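Local coordinates for protein catalase (Corynebacterium glutamicum, PDB 4B7H) that breaks down hydrogen peroxide to water and oxygen at a haem group, and is inhibited by nitric oxide, at residues Arg129-Glu133 and Glu134-Asp138; Gly393-Tyr397 and Ser398-Tyr402; Lys404-Gly407 and Tyr408-Gly412. All coordinates share one frame; numbering follows the deposited sequence. Where two conformers were deposited one is given.

Contact 1. Residues Arg129-Glu133 and Glu134-Asp138; sequences RFYTE and EGNYD
D138 OD2 is gripped by three donors: R129 NH2 at 2.9 Å across the hairpin, and, from the same chain, N332 ND2 and the backbone N of D329. R129 NE bonds to D138 OD1 at 2.8 Å, completing a salt bridge in which NE and NH2 take the carboxylate side-on, one nitrogen to each oxygen, both through syn lone pairs and with the two planes only 24° apart. Arginine suits this site because its flat, multi-donor end can pair with D138 while NH1 binds N370. The bend in its chain (chi3 -60°) turns NE toward the aspartate. N136 ND2 lies over one face of the guanidinium, the amide and guanidinium planes 12° apart, and N136 OD1 comes within 3.3 Å of Y131 CD2; R129 CD in turn lies over a face of the Y131 ring, offset toward the rim. A water donates to both T132 O and N136 OD1, tying the amide to the backbone.

At the type I turn from T132 to G135, the hydroxyl OG1 of T132 donates to G135 O at 2.6 Å and accepts from E134 N at 3.0 Å, so one small side chain pins the bend. At the backbone angles of G135 a CB would press against the carbonyl O of E134, so glycine fits. Beyond the turn, the pair F130 and Y137 is joined by two backbone bonds, F130 N to Y137 O measuring 2.8 Å.

This beta hairpin belongs to the antiparallel barrel of the catalase fold: strand 125-132 pairs with strand 100-108 on its other edge, F130 reaches L80 of strand 73-82, and Y137 OH bonds to Y228 of strand 223-232.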
ATOM      1  N   ARG A 129      12.727 -22.477   8.770  1.00  8.11           N
ATOM      2  CA  ARG A 129      12.020 -22.991   7.600  1.00  8.50           C
ATOM      3  C   ARG A 129      12.778 -24.180   7.049  1.00  7.99           C
ATOM      4  O   ARG A 129      13.992 -24.098   6.836  1.00  8.95           O
ATOM      5  CB  ARG A 129      11.944 -21.947   6.481  1.00  8.16           C
ATOM      6  CG  ARG A 129      11.591 -22.571   5.116  1.00  8.49           C
ATOM      7  CD  ARG A 129      11.069 -21.514   4.154  1.00  8.41           C
ATOM      8  NE  ARG A 129       9.879 -20.899   4.730  1.00  8.11           N
ATOM      9  CZ  ARG A 129       9.434 -19.681   4.442  1.00  7.08           C
ATOM     10  NH1 ARG A 129      10.067 -18.933   3.544  1.00  7.69           N
ATOM     11  NH2 ARG A 129       8.353 -19.214   5.057  1.00  9.04           N
ATOM     12  N   PHE A 130      12.066 -25.272   6.807  1.00  7.74           N
ATOM     13  CA  PHE A 130      12.627 -26.411   6.104  1.00  8.93           C
ATOM     14  C   PHE A 130      12.006 -26.479   4.715  1.00  8.82           C
ATOM     15  O   PHE A 130      10.779 -26.549   4.576  1.00  8.64           O
ATOM     16  CB  PHE A 130      12.368 -27.696   6.896  1.00  9.54           C
ATOM     17  CG  PHE A 130      12.895 -27.643   8.304  1.00  9.79           C
ATOM     18  CD1 PHE A 130      14.260 -27.699   8.541  1.00 10.68           C
ATOM     19  CD2 PHE A 130      12.034 -27.496   9.389  1.00 10.79           C
ATOM     20  CE1 PHE A 130      14.764 -27.631   9.830  1.00 11.64           C
ATOM     21  CE2 PHE A 130      12.534 -27.424  10.694  1.00 11.81           C
ATOM     22  CZ  PHE A 130      13.900 -27.490  10.912  1.00 12.05           C
ATOM     23  N   TYR A 131      12.854 -26.417   3.688  1.00  8.42           N
ATOM     24  CA  TYR A 131      12.377 -26.455   2.307  1.00  9.21           C
ATOM     25  C   TYR A 131      12.196 -27.916   1.905  1.00 10.57           C
ATOM     26  O   TYR A 131      13.064 -28.498   1.248  1.00 10.17           O
ATOM     27  CB  TYR A 131      13.357 -25.739   1.364  1.00  8.72           C
ATOM     28  CG  TYR A 131      13.501 -24.238   1.617  1.00  7.53           C
ATOM     29  CD1 TYR A 131      14.397 -23.744   2.571  1.00  8.38           C
ATOM     30  CD2 TYR A 131      12.756 -23.316   0.886  1.00  7.89           C
ATOM     31  CE1 TYR A 131      14.536 -22.380   2.795  1.00  8.84           C
ATOM     32  CE2 TYR A 131      12.885 -21.940   1.102  1.00  8.15           C
ATOM     33  CZ  TYR A 131      13.783 -21.478   2.053  1.00  8.15           C
ATOM     34  OH  TYR A 131      13.926 -20.128   2.291  1.00  9.29           O
ATOM     35  N   THR A 132      11.071 -28.509   2.305  1.00  9.23           N
ATOM     36  CA  THR A 132      10.852 -29.941   2.110  1.00 10.00           C
ATOM     37  C   THR A 132      10.264 -30.262   0.738  1.00 10.81           C
ATOM     38  O   THR A 132       9.764 -29.378   0.029  1.00 10.58           O
ATOM     39  CB  THR A 132       9.954 -30.580   3.218  1.00  9.55           C
ATOM     40  OG1 THR A 132       8.582 -30.614   2.796  1.00 10.37           O
ATOM     41  CG2 THR A 132      10.074 -29.848   4.547  1.00 10.12           C
ATOM     42  N   GLU A 133      10.306 -31.542   0.384  1.00 11.19           N
ATOM     43  CA  GLU A 133       9.783 -32.013  -0.894  0.53 11.36           C
ATOM     44  C   GLU A 133       8.256 -31.967  -0.935  1.00 11.87           C
ATOM     45  O   GLU A 133       7.658 -32.096  -1.998  1.00 14.50           O
ATOM     46  CB  GLU A 133      10.277 -33.434  -1.188  0.53 12.24           C
ATOM     47  CG  GLU A 133      11.792 -33.539  -1.361  0.53 14.20           C
ATOM     48  CD  GLU A 133      12.268 -34.961  -1.605  0.53 19.67           C
ATOM     49  OE1 GLU A 133      11.445 -35.815  -1.999  0.53 23.83           O
ATOM     50  OE2 GLU A 133      13.471 -35.225  -1.397  0.53 25.93           O
ATOM     51  N   GLU A 134       7.628 -31.793   0.226  1.00 11.01           N
ATOM     52  CA  GLU A 134       6.169 -31.673   0.304  1.00 10.39           C
ATOM     53  C   GLU A 134       5.755 -30.276   0.766  1.00 10.29           C
ATOM     54  O   GLU A 134       4.646 -30.075   1.273  1.00 11.10           O
ATOM     55  CB  GLU A 134       5.563 -32.788   1.176  1.00 11.79           C
ATOM     56  CG  GLU A 134       5.821 -34.161   0.551  1.00 12.57           C
ATOM     57  CD  GLU A 134       5.247 -35.359   1.296  1.00 16.10           C
ATOM     58  OE1 GLU A 134       4.765 -35.222   2.436  1.00 15.15           O
ATOM     59  OE2 GLU A 134       5.300 -36.470   0.720  1.00 20.39           O
ATOM     60  N   GLY A 135       6.648 -29.310   0.562  1.00  8.97           N
ATOM     61  CA  GLY A 135       6.364 -27.917   0.871  1.00 10.57           C
ATOM     62  C   GLY A 135       7.256 -27.345   1.959  1.00  8.75           C
ATOM     63  O   GLY A 135       8.023 -28.071   2.600  1.00 10.16           O
ATOM     64  N   ASN A 136       7.168 -26.033   2.169  1.00  8.37           N
ATOM     65  CA  ASN A 136       7.921 -25.388   3.242  1.00  8.88           C
ATOM     66  C   ASN A 136       7.267 -25.694   4.580  1.00  8.92           C
ATOM     67  O   ASN A 136       6.087 -25.422   4.775  1.00  9.51           O
ATOM     68  CB  ASN A 136       8.008 -23.870   3.048  1.00  9.62           C
ATOM     69  CG  ASN A 136       8.808 -23.481   1.812  1.00  9.19           C
ATOM     70  OD1 ASN A 136       9.601 -24.278   1.308  1.00 10.62           O
ATOM     71  ND2 ASN A 136       8.606 -22.251   1.321  1.00 11.82           N
ATOM     72  N   TYR A 137       8.041 -26.278   5.490  1.00  8.47           N
ATOM     73  CA  TYR A 137       7.578 -26.537   6.846  1.00  8.36           C
ATOM     74  C   TYR A 137       8.324 -25.591   7.773  1.00  7.03           C
ATOM     75  O   TYR A 137       9.551 -25.690   7.912  1.00  8.94           O
ATOM     76  CB  TYR A 137       7.861 -27.992   7.237  1.00  8.67           C
ATOM     77  CG  TYR A 137       7.492 -28.329   8.667  1.00  8.67           C
ATOM     78  CD1 TYR A 137       6.420 -27.703   9.295  1.00  9.97           C
ATOM     79  CD2 TYR A 137       8.221 -29.266   9.397  1.00  8.64           C
ATOM     80  CE1 TYR A 137       6.083 -28.002  10.604  1.00  9.40           C
ATOM     81  CE2 TYR A 137       7.886 -29.568  10.714  1.00 10.38           C
ATOM     82  CZ  TYR A 137       6.818 -28.932  11.306  1.00 10.36           C
ATOM     83  OH  TYR A 137       6.486 -29.227  12.608  1.00 10.52           O
ATOM     84  N   ASP A 138       7.600 -24.657   8.384  1.00  7.69           N
ATOM     85  CA  ASP A 138       8.235 -23.715   9.296  1.00  8.48           C
ATOM     86  C   ASP A 138       7.926 -24.098  10.723  1.00  8.55           C
ATOM     87  O   ASP A 138       6.768 -24.376  11.056  1.00  9.41           O
ATOM     88  CB  ASP A 138       7.726 -22.278   9.083  1.00  8.60           C
ATOM     89  CG  ASP A 138       8.050 -21.717   7.708  1.00  9.16           C
ATOM     90  OD1 ASP A 138       8.784 -22.353   6.921  1.00  8.76           O
ATOM     91  OD2 ASP A 138       7.565 -20.602   7.431  1.00  8.68           O
TER
HETATM   92  O   HOH W   1      10.060 -26.589  -0.168  1.00 11.81           O

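Contact 2. Residues Gly393-Tyr397 and Ser398-Tyr402; sequences GEPSY and SPNRY
Y397 and N400 meet where the chain doubles back: CE2 of the tyrosine ring rests 3.4 Å from N400 CB, with the amide plane turned 81° from the ring. P399 O comes to the same ring at its edge, 3.4 Å from Y397 CD2, and has no hydrogen-bond partner in the model. Nearby, P395 CB packs 3.8 Å from Y402 CD2, a compact proline against a broad aromatic. The Y397 hydroxyl stands at the edge of the Y402 ring, and a water joins the two phenols: it donates to Y397 OH at 2.8 Å and lies 2.8 Å from Y402 OH.

Y397 carries CG between its backbone N and carbonyl carbon (chi1 62°), which brings the ring back alongside P399 and N400; the peptide before P399 is cis, at the point where the chain turns back. D178 of the third subunit bonds to both Y397 OH and R401 N, while R401 NE makes a salt bridge with D174 of that subunit.

The bend lies in the long irregular segment between helix 343-359 and strand 423-424, set against helices 155-162 and 173-182 of the third subunit.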
ATOM      1  N   GLY A 393      -3.462 -19.947 -20.384  1.00  9.99           N
ATOM      2  CA  GLY A 393      -4.799 -20.464 -20.602  1.00 11.26           C
ATOM      3  C   GLY A 393      -5.294 -21.497 -19.608  1.00 10.71           C
ATOM      4  O   GLY A 393      -6.405 -22.009 -19.760  1.00 10.96           O
ATOM      5  N   GLU A 394      -4.492 -21.816 -18.595  1.00  9.65           N
ATOM      6  CA  GLU A 394      -4.944 -22.744 -17.559  1.00 10.17           C
ATOM      7  C   GLU A 394      -6.174 -22.184 -16.833  1.00  9.61           C
ATOM      8  O   GLU A 394      -6.353 -20.965 -16.743  1.00  9.27           O
ATOM      9  CB  GLU A 394      -3.803 -23.081 -16.589  1.00 10.89           C
ATOM     10  CG  GLU A 394      -2.763 -24.024 -17.203  1.00 15.05           C
ATOM     11  CD  GLU A 394      -3.369 -25.357 -17.591  1.00 19.76           C
ATOM     12  OE1 GLU A 394      -3.670 -26.157 -16.679  1.00 23.05           O
ATOM     13  OE2 GLU A 394      -3.563 -25.603 -18.802  1.00 23.15           O
ATOM     14  N   PRO A 395      -7.042 -23.069 -16.329  1.00  8.33           N
ATOM     15  CA  PRO A 395      -8.302 -22.589 -15.751  1.00  8.64           C
ATOM     16  C   PRO A 395      -8.105 -21.867 -14.419  1.00  9.20           C
ATOM     17  O   PRO A 395      -7.153 -22.135 -13.679  1.00  9.79           O
ATOM     18  CB  PRO A 395      -9.104 -23.878 -15.555  1.00  9.13           C
ATOM     19  CG  PRO A 395      -8.059 -24.941 -15.384  1.00  9.63           C
ATOM     20  CD  PRO A 395      -6.972 -24.543 -16.352  1.00  9.28           C
ATOM     21  N   SER A 396      -9.021 -20.951 -14.124  1.00  9.29           N
ATOM     22  CA  SER A 396      -8.944 -20.128 -12.925  1.00  9.30           C
ATOM     23  C   SER A 396      -9.887 -20.618 -11.823  1.00  8.88           C
ATOM     24  O   SER A 396      -9.948 -20.032 -10.747  1.00  9.09           O
ATOM     25  CB  SER A 396      -9.337 -18.703 -13.290  1.00  8.70           C
ATOM     26  OG  SER A 396     -10.678 -18.712 -13.754  1.00  9.82           O
ATOM     27  N   TYR A 397     -10.619 -21.694 -12.083  1.00  8.50           N
ATOM     28  CA  TYR A 397     -11.681 -22.141 -11.185  1.00  8.64           C
ATOM     29  C   TYR A 397     -11.662 -23.661 -11.144  1.00  9.52           C
ATOM     30  O   TYR A 397     -11.275 -24.306 -12.127  1.00  8.89           O
ATOM     31  CB  TYR A 397     -13.044 -21.664 -11.730  1.00  8.68           C
ATOM     32  CG  TYR A 397     -13.337 -22.259 -13.099  1.00  7.75           C
ATOM     33  CD1 TYR A 397     -12.752 -21.732 -14.252  1.00  9.32           C
ATOM     34  CD2 TYR A 397     -14.156 -23.385 -13.233  1.00  8.41           C
ATOM     35  CE1 TYR A 397     -12.981 -22.304 -15.501  1.00  9.23           C
ATOM     36  CE2 TYR A 397     -14.403 -23.961 -14.488  1.00  8.81           C
ATOM     37  CZ  TYR A 397     -13.805 -23.412 -15.609  1.00  9.67           C
ATOM     38  OH  TYR A 397     -14.021 -23.965 -16.848  1.00 10.46           O
ATOM     39  N   SER A 398     -12.086 -24.242 -10.024  1.00  8.22           N
ATOM     40  CA  SER A 398     -12.378 -25.673  -9.989  1.00  8.65           C
ATOM     41  C   SER A 398     -13.721 -25.853  -9.284  1.00  8.18           C
ATOM     42  O   SER A 398     -14.084 -25.047  -8.429  1.00  8.87           O
ATOM     43  CB  SER A 398     -11.260 -26.491  -9.315  1.00  9.37           C
ATOM     44  OG  SER A 398     -11.433 -26.570  -7.905  1.00 10.94           O
ATOM     45  N   PRO A 399     -14.474 -26.905  -9.638  1.00  8.90           N
ATOM     46  CA  PRO A 399     -14.140 -27.951 -10.616  1.00  8.91           C
ATOM     47  C   PRO A 399     -14.199 -27.446 -12.050  1.00  8.78           C
ATOM     48  O   PRO A 399     -14.968 -26.529 -12.353  1.00  9.54           O
ATOM     49  CB  PRO A 399     -15.240 -28.987 -10.389  1.00  9.11           C
ATOM     50  CG  PRO A 399     -16.410 -28.163  -9.907  1.00  9.45           C
ATOM     51  CD  PRO A 399     -15.775 -27.156  -9.000  1.00  9.33           C
ATOM     52  N   ASN A 400     -13.381 -28.032 -12.921  1.00  8.29           N
ATOM     53  CA  ASN A 400     -13.339 -27.634 -14.320  1.00  8.90           C
ATOM     54  C   ASN A 400     -13.166 -28.841 -15.222  1.00 10.06           C
ATOM     55  O   ASN A 400     -12.890 -29.948 -14.734  1.00 11.12           O
ATOM     56  CB  ASN A 400     -12.228 -26.606 -14.572  1.00  8.39           C
ATOM     57  CG  ASN A 400     -10.858 -27.111 -14.179  1.00  8.83           C
ATOM     58  OD1 ASN A 400     -10.259 -26.648 -13.188  1.00 12.14           O
ATOM     59  ND2 ASN A 400     -10.344 -28.054 -14.941  1.00  7.42           N
ATOM     60  N   ARG A 401     -13.304 -28.622 -16.530  1.00  9.27           N
ATOM     61  CA  ARG A 401     -13.237 -29.707 -17.513  1.00  9.71           C
ATOM     62  C   ARG A 401     -11.824 -30.047 -17.989  1.00  9.83           C
ATOM     63  O   ARG A 401     -11.651 -30.851 -18.915  1.00 13.17           O
ATOM     64  CB  ARG A 401     -14.155 -29.407 -18.707  1.00 10.56           C
ATOM     65  CG  ARG A 401     -13.759 -28.207 -19.576  1.00 10.50           C
ATOM     66  CD  ARG A 401     -14.776 -28.048 -20.695  1.00 11.75           C
ATOM     67  NE  ARG A 401     -14.516 -26.925 -21.591  1.00 12.30           N
ATOM     68  CZ  ARG A 401     -13.721 -26.996 -22.656  1.00 13.40           C
ATOM     69  NH1 ARG A 401     -13.084 -28.128 -22.932  1.00 16.16           N
ATOM     70  NH2 ARG A 401     -13.552 -25.936 -23.441  1.00 14.52           N
ATOM     71  N   TYR A 402     -10.823 -29.456 -17.340  1.00 10.27           N
ATOM     72  CA  TYR A 402      -9.421 -29.618 -17.725  1.00  9.69           C
ATOM     73  C   TYR A 402      -8.669 -30.504 -16.724  1.00 10.58           C
ATOM     74  O   TYR A 402      -9.287 -31.329 -16.051  1.00 12.69           O
ATOM     75  CB  TYR A 402      -8.755 -28.247 -17.901  1.00 10.31           C
ATOM     76  CG  TYR A 402      -9.590 -27.303 -18.739  1.00 11.34           C
ATOM     77  CD1 TYR A 402      -9.550 -27.343 -20.135  1.00 13.17           C
ATOM     78  CD2 TYR A 402     -10.433 -26.373 -18.133  1.00 10.86           C
ATOM     79  CE1 TYR A 402     -10.333 -26.479 -20.898  1.00 13.97           C
ATOM     80  CE2 TYR A 402     -11.210 -25.505 -18.886  1.00 10.75           C
ATOM     81  CZ  TYR A 402     -11.152 -25.559 -20.262  1.00 13.43           C
ATOM     82  OH  TYR A 402     -11.930 -24.695 -20.995  1.00 15.40           O
TER
HETATM   83  O   HOH W   2     -13.971 -23.434 -19.642  1.00 14.00           O

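Contact 3. Residues Lys404-Gly407 and Tyr408-Gly412; sequences KGAG and YLDNG
The D410 carboxylate meets the backbone N of G407 at OD2, 2.9 Å away, on the anti side and 30° out of the carboxylate plane. Its oxygens are shared with other groups: OD1 bonds to Y422 OH and to S32 OG of the second subunit, and OD2 also takes the backbone N of E33 from that subunit. The other flat group is the Y408 ring: Y408 CB lies 3.7 Å from G407 C, the ring is oblique to that atom, and the residue packs on P31 of the second subunit.

D410 N returns a bond to G407 O at 3.0 Å, the donor lying well above the carbonyl plane. With Y408 and L409 both in helical backbone conformations, residues 407 to 410 form a type I beta turn that the D410 side chain ties a second time from its last position to its first. CG set beside the backbone N (chi1 -55°) swings the carboxylate back over the start of the turn. Aspartate is the right length for this reach, and a CB on G407 would run into D410 OD2, so glycine lets the carboxylate come this near. The A406 methyl, CB, lies 3.6 Å from D410 OD2 and 4.1 Å from G412 CA; at the positive phi of G412 (81°) a CB would be jammed against the carbonyl O of N411.

Chemically, four hydrogen-bond partners around a buried carboxylate, two of them backbone N-H groups, would probably favour its charged form and lower its pKa. D410 therefore links the internal closure of a turn to the joining of two subunits.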
ATOM      1  N   LYS A 404      -5.906 -29.400 -14.476  1.00 11.02           N
ATOM      2  CA  LYS A 404      -5.149 -28.729 -13.416  1.00 11.43           C
ATOM      3  C   LYS A 404      -5.396 -29.341 -12.027  1.00 11.44           C
ATOM      4  O   LYS A 404      -4.471 -29.472 -11.213  1.00 12.18           O
ATOM      5  CB  LYS A 404      -5.432 -27.226 -13.439  1.00  9.88           C
ATOM      6  CG  LYS A 404      -4.714 -26.423 -12.368  1.00  9.92           C
ATOM      7  CD  LYS A 404      -4.928 -24.929 -12.612  1.00 10.02           C
ATOM      8  CE  LYS A 404      -4.484 -24.061 -11.431  1.00 10.88           C
ATOM      9  NZ  LYS A 404      -2.999 -23.996 -11.276  1.00 11.57           N
ATOM     10  N   GLY A 405      -6.638 -29.727 -11.769  1.00  9.98           N
ATOM     11  CA  GLY A 405      -6.957 -30.513 -10.589  1.00 10.00           C
ATOM     12  C   GLY A 405      -7.619 -29.782  -9.435  1.00  9.91           C
ATOM     13  O   GLY A 405      -7.917 -28.597  -9.511  1.00 10.58           O
ATOM     14  N   ALA A 406      -7.865 -30.513  -8.355  1.00  9.54           N
ATOM     15  CA  ALA A 406      -8.457 -29.951  -7.154  1.00  9.26           C
ATOM     16  C   ALA A 406      -7.788 -30.594  -5.936  1.00  9.17           C
ATOM     17  O   ALA A 406      -6.651 -31.051  -6.024  1.00  9.28           O
ATOM     18  CB  ALA A 406      -9.958 -30.157  -7.154  1.00 10.65           C
ATOM     19  N   GLY A 407      -8.459 -30.624  -4.792  1.00  8.79           N
ATOM     20  CA  GLY A 407      -7.833 -31.170  -3.599  1.00  8.98           C
ATOM     21  C   GLY A 407      -7.740 -32.687  -3.631  1.00  8.93           C
ATOM     22  O   GLY A 407      -8.458 -33.333  -4.396  1.00  9.72           O
ATOM     23  N   TYR A 408      -6.870 -33.265  -2.806  1.00  8.35           N
ATOM     24  CA  TYR A 408      -6.682 -34.716  -2.832  1.00  9.76           C
ATOM     25  C   TYR A 408      -7.893 -35.502  -2.313  1.00  9.86           C
ATOM     26  O   TYR A 408      -8.014 -36.696  -2.588  1.00 11.93           O
ATOM     27  CB  TYR A 408      -5.380 -35.143  -2.136  1.00 10.45           C
ATOM     28  CG  TYR A 408      -5.281 -34.792  -0.661  1.00  9.88           C
ATOM     29  CD1 TYR A 408      -5.950 -35.543   0.301  1.00 11.04           C
ATOM     30  CD2 TYR A 408      -4.496 -33.727  -0.235  1.00 10.29           C
ATOM     31  CE1 TYR A 408      -5.853 -35.230   1.645  1.00 11.40           C
ATOM     32  CE2 TYR A 408      -4.391 -33.408   1.101  1.00 11.55           C
ATOM     33  CZ  TYR A 408      -5.074 -34.158   2.036  1.00 10.39           C
ATOM     34  OH  TYR A 408      -4.964 -33.834   3.370  1.00 12.15           O
ATOM     35  N   LEU A 409      -8.782 -34.840  -1.571  1.00  9.11           N
ATOM     36  CA  LEU A 409     -10.031 -35.462  -1.127  1.00  9.48           C
ATOM     37  C   LEU A 409     -11.107 -35.388  -2.210  1.00 10.38           C
ATOM     38  O   LEU A 409     -12.053 -36.182  -2.205  1.00 11.65           O
ATOM     39  CB  LEU A 409     -10.548 -34.803   0.158  1.00 10.43           C
ATOM     40  CG  LEU A 409      -9.593 -34.869   1.353  1.00 10.76           C
ATOM     41  CD1 LEU A 409     -10.079 -33.998   2.507  1.00 12.06           C
ATOM     42  CD2 LEU A 409      -9.396 -36.311   1.809  1.00 13.96           C
ATOM     43  N   ASP A 410     -10.972 -34.421  -3.117  1.00  9.13           N
ATOM     44  CA  ASP A 410     -11.972 -34.185  -4.154  1.00  9.15           C
ATOM     45  C   ASP A 410     -11.760 -35.158  -5.310  1.00 10.04           C
ATOM     46  O   ASP A 410     -10.706 -35.799  -5.402  1.00 11.73           O
ATOM     47  CB  ASP A 410     -11.849 -32.757  -4.708  1.00  8.67           C
ATOM     48  CG  ASP A 410     -11.925 -31.670  -3.634  1.00  8.70           C
ATOM     49  OD1 ASP A 410     -12.695 -31.784  -2.652  1.00  9.09           O
ATOM     50  OD2 ASP A 410     -11.200 -30.665  -3.806  1.00  9.35           O
ATOM     51  N   ASN A 411     -12.740 -35.254  -6.206  1.00 10.38           N
ATOM     52  CA  ASN A 411     -12.570 -36.098  -7.393  1.00 10.52           C
ATOM     53  C   ASN A 411     -12.008 -35.344  -8.607  1.00 10.91           C
ATOM     54  O   ASN A 411     -11.667 -35.954  -9.622  1.00 12.97           O
ATOM     55  CB  ASN A 411     -13.858 -36.850  -7.762  1.00 12.44           C
ATOM     56  CG  ASN A 411     -15.005 -35.928  -8.124  1.00 12.82           C
ATOM     57  OD1 ASN A 411     -14.818 -34.744  -8.405  1.00 12.07           O
ATOM     58  ND2 ASN A 411     -16.210 -36.475  -8.123  1.00 13.72           N
ATOM     59  N   GLY A 412     -11.894 -34.024  -8.487  1.00 11.36           N
ATOM     60  CA  GLY A 412     -11.344 -33.210  -9.553  1.00 11.21           C
ATOM     61  C   GLY A 412     -12.314 -32.860 -10.666  1.00 11.54           C
ATOM     62  O   GLY A 412     -11.942 -32.144 -11.598  1.00 13.84           O
TER

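How the contacts relate
Contact 2 (393-402) and contact 3 (404-412) form one neighbourhood, with centres about 11 Å apart: P395 O lies 3.7 Å from K404 CD, and S398 OG lies 4.0 Å from A406 CB. Contact 1 (129-138) precedes both in the chain and touches neither; its nearest atoms are about 9 Å from contact 3 and about 19 Å from contact 2. It lies closest to the active site, the D138 side chain being about 8 Å from a bound haem and about 13 Å from nitric oxide. The D138 end of the hairpin lies toward the haem; contacts 2 and 3 are at interfaces with both the second and third subunits. All three contacts touch the second subunit.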